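Local coordinates for protein branched-chain alpha-ketoacid decarboxylase (Lactococcus lactis, PDB 2VBF) that probably decarboxylates branched-chain and aromatic alpha-keto acids to aldehydes, using thiamine diphosphate and a magnesium ion as cofactors, at residues A[158-162]-A[163-167]; A[186-189]-A[190-193]. All blocks are in the same frame, centred on the assembly; numbering follows the deposited sequence. Where two conformers were deposited one is given.

Contact 1. Residues A[158-162]-A[163-167]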
# COMPACT_ATOMS: atom_id res chain seq x y z
N THR A 158 2.67 -17.47 12.18
CA THR A 158 1.81 -18.24 13.07
C THR A 158 0.40 -17.67 13.19
O THR A 158 0.23 -16.44 13.18
CB THR A 158 2.44 -18.38 14.49
OG1 THR A 158 1.63 -19.26 15.31
CG2 THR A 158 2.56 -17.02 15.17
N LEU A 159 -0.58 -18.56 13.25
CA LEU A 159 -1.93 -18.24 13.71
C LEU A 159 -2.04 -18.71 15.16
O LEU A 159 -2.02 -19.92 15.43
CB LEU A 159 -2.98 -18.96 12.87
CG LEU A 159 -4.42 -18.94 13.42
CD1 LEU A 159 -4.90 -17.50 13.66
CD2 LEU A 159 -5.34 -19.70 12.49
N LEU A 160 -2.18 -17.76 16.09
CA LEU A 160 -2.17 -18.11 17.49
C LEU A 160 -3.53 -18.65 17.95
O LEU A 160 -4.58 -18.26 17.42
CB LEU A 160 -1.78 -16.93 18.38
CG LEU A 160 -0.43 -16.25 18.13
CD1 LEU A 160 -0.27 -15.09 19.11
CD2 LEU A 160 0.74 -17.24 18.25
N THR A 161 -3.45 -19.57 18.91
CA THR A 161 -4.59 -20.04 19.68
C THR A 161 -4.23 -19.84 21.14
O THR A 161 -3.06 -19.65 21.48
CB THR A 161 -4.83 -21.55 19.45
OG1 THR A 161 -3.78 -22.30 20.05
CG2 THR A 161 -4.93 -21.88 17.96
N ALA A 162 -5.23 -19.91 22.02
CA ALA A 162 -4.96 -19.86 23.46
C ALA A 162 -3.91 -20.89 23.92
O ALA A 162 -3.05 -20.58 24.74
CB ALA A 162 -6.26 -20.02 24.25
N GLU A 163 -3.98 -22.11 23.38
CA GLU A 163 -3.10 -23.20 23.83
C GLU A 163 -1.72 -23.13 23.23
O GLU A 163 -0.74 -23.52 23.88
CB GLU A 163 -3.70 -24.59 23.55
CG GLU A 163 -4.66 -24.65 22.37
CD GLU A 163 -6.04 -24.14 22.72
OE1 GLU A 163 -6.54 -24.54 23.79
OE2 GLU A 163 -6.62 -23.35 21.95
N ASN A 164 -1.63 -22.63 21.99
CA ASN A 164 -0.35 -22.63 21.29
C ASN A 164 0.47 -21.34 21.47
O ASN A 164 1.65 -21.31 21.12
CB ASN A 164 -0.51 -23.00 19.79
CG ASN A 164 -0.94 -21.84 18.90
OD1 ASN A 164 -0.85 -20.67 19.27
ND2 ASN A 164 -1.37 -22.17 17.68
N ALA A 165 -0.15 -20.31 22.05
CA ALA A 165 0.36 -18.94 21.90
C ALA A 165 1.78 -18.72 22.40
O ALA A 165 2.61 -18.17 21.68
CB ALA A 165 -0.58 -17.93 22.56
N THR A 166 2.08 -19.14 23.63
CA THR A 166 3.40 -18.88 24.19
C THR A 166 4.48 -19.59 23.38
O THR A 166 5.51 -18.98 23.08
CB THR A 166 3.51 -19.21 25.70
OG1 THR A 166 3.20 -20.59 25.93
CG2 THR A 166 2.58 -18.32 26.51
N TYR A 167 4.27 -20.86 23.01
CA TYR A 167 5.28 -21.59 22.23
C TYR A 167 5.44 -21.01 20.82
O TYR A 167 6.56 -20.87 20.32
CB TYR A 167 4.99 -23.09 22.10
CG TYR A 167 5.85 -23.68 21.00
CD1 TYR A 167 7.19 -23.97 21.23
CD2 TYR A 167 5.35 -23.86 19.71
CE1 TYR A 167 8.01 -24.47 20.21
CE2 TYR A 167 6.15 -24.36 18.69
CZ TYR A 167 7.48 -24.66 18.94
OH TYR A 167 8.27 -25.16 17.94
O HOH W 1 -0.13 -20.42 25.34
O HOH W 2 -7.79 -20.27 21.20
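Thr161 and Asn164 meet in a local strand-to-helix turn, each gripping the other's backbone where strand 156-159 gives way to helix 165-179. Asn164 N donates to Thr161 OG1 over 2.9 Å, while Thr161 N donates to Asn164 OD1 over 2.8 Å. This reciprocal exchange follows the bonding pattern of a capping box, with asparagine in the place more familiar for glutamate. The second bond is nearly straight at the hydrogen (173°), yet Thr161 N stands above the carbonyl plane of the amide and not on a lone pair. The turn leads from a strand that is outermost, within this chain, in a six-stranded parallel sheet of the N-terminal cofactor-binding domain, opening the beta-alpha-beta unit that returns through strand 183-188. Asn164 CG is tucked between its own N and carbonyl carbon (chi1 83°), which swings the amide back over the chain. Asn164 ND2 then reaches Leu159 O at 3.2 Å, with donor and acceptor groups both meeting in plane, so the two ends of the amide fix its rotation. Thr161 and Asn164 cross at about a right angle, and Thr161 CG2 rests 3.6 Å from Asn164 ND2. Water links Ala162 O to Thr166 N.

Contact 2. Residues A[186-189]-A[190-193]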
# COMPACT_ATOMS: atom_id res chain seq x y z
N ASN A 186 -0.43 -13.75 13.62
CA ASN A 186 -1.86 -13.49 13.50
C ASN A 186 -2.45 -13.74 14.89
O ASN A 186 -2.34 -14.84 15.42
CB ASN A 186 -2.47 -14.34 12.38
CG ASN A 186 -3.99 -14.27 12.32
OD1 ASN A 186 -4.59 -14.14 11.23
ND2 ASN A 186 -4.63 -14.40 13.46
N LEU A 187 -3.06 -12.70 15.46
CA LEU A 187 -3.56 -12.70 16.83
C LEU A 187 -5.08 -12.48 16.88
O LEU A 187 -5.55 -11.34 16.78
CB LEU A 187 -2.87 -11.57 17.60
CG LEU A 187 -3.22 -11.34 19.08
CD1 LEU A 187 -2.77 -12.52 19.90
CD2 LEU A 187 -2.54 -10.09 19.58
N PRO A 188 -5.85 -13.56 17.01
CA PRO A 188 -7.31 -13.38 17.16
C PRO A 188 -7.66 -12.57 18.41
O PRO A 188 -6.96 -12.66 19.41
CB PRO A 188 -7.82 -14.82 17.25
CG PRO A 188 -6.75 -15.64 16.53
CD PRO A 188 -5.48 -14.99 16.97
N VAL A 189 -8.73 -11.79 18.35
CA VAL A 189 -9.15 -10.97 19.52
C VAL A 189 -9.22 -11.73 20.85
O VAL A 189 -8.59 -11.32 21.83
CB VAL A 189 -10.50 -10.32 19.27
CG1 VAL A 189 -10.93 -9.53 20.51
CG2 VAL A 189 -10.41 -9.41 18.04
N ASP A 190 -9.98 -12.82 20.89
CA ASP A 190 -10.13 -13.62 22.12
C ASP A 190 -8.81 -14.23 22.60
O ASP A 190 -8.64 -14.51 23.79
CB ASP A 190 -11.19 -14.73 21.93
CG ASP A 190 -10.84 -15.70 20.82
OD1 ASP A 190 -10.90 -16.93 21.06
OD2 ASP A 190 -10.51 -15.22 19.71
N VAL A 191 -7.86 -14.43 21.69
CA VAL A 191 -6.60 -15.07 22.06
C VAL A 191 -5.71 -14.12 22.87
O VAL A 191 -5.06 -14.54 23.84
CB VAL A 191 -5.87 -15.65 20.83
CG1 VAL A 191 -4.49 -16.14 21.21
CG2 VAL A 191 -6.72 -16.77 20.20
N ALA A 192 -5.69 -12.84 22.50
CA ALA A 192 -4.90 -11.83 23.20
C ALA A 192 -5.29 -11.71 24.68
O ALA A 192 -4.44 -11.46 25.53
CB ALA A 192 -5.04 -10.48 22.52
N ALA A 193 -6.58 -11.89 24.95
CA ALA A 193 -7.13 -11.83 26.31
C ALA A 193 -7.01 -13.15 27.09
O ALA A 193 -7.28 -13.18 28.29
CB ALA A 193 -8.59 -11.39 26.26
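The side chains of Pro188 and Val191 run next to each other in a common direction, in the turn that carries strand 183-188 of the parallel alpha/beta sheet of the N-terminal domain directly into the short helix 189-192, whose backbone bonds are weak. The bump here is Val191 CG2, which settles against the proline ring, 3.7 Å from Pro188 CB and at nearly the same separation from the CG and CD atoms of Pro188. Val191 carries CG2 anti to its carbonyl carbon, and this sets that methyl, and not CG1, against the ring. Val191 CG1 instead approaches Leu187 CD1 at 4.2 Å. A second fit lies beside the first: the fork of Leu187 receives the small Ala192 methyl, whose CB is 3.9 Å from Leu187 CD2. Phe54 and Gln57 of helix 52-60 also touch this pair, Phe54 on the leucine and Gln57 on the alanine. Within the turn, Pro188 O is shared by two weak hydrogen bonds, from Val191 N at 3.0 Å and from Ala192 N at 3.3 Å. Asp190 folds its carboxylate back beside the proline, its CG lying between N and the carbonyl carbon (chi1 60°). There Asp190 OD2 accepts a hydrogen bond from Ser125 N while standing 3.7 Å from Pro188 CB.

Contacts 1 and 2 illustrate how neighbouring parallel strands can end in turns that also touch. Their centres are about 9 Å apart, and helix 165-179 connects them along the chain. Asn186 joins them through two probable hydrogen bonds, its N to Thr158 O at 2.8 Å and its O to Leu160 N at 3.0 Å. Beyond these two bonds, Pro188 CD packs 3.4 Å from Leu160 O, and Leu160 also touches Leu187 and Val191. Neither turn belongs to the thiamine diphosphate pocket. Contact 2 nevertheless brings the side chain of Val189 to about 12 Å from a bound cofactor, in the same domain that supplies Glu72 to the pocket.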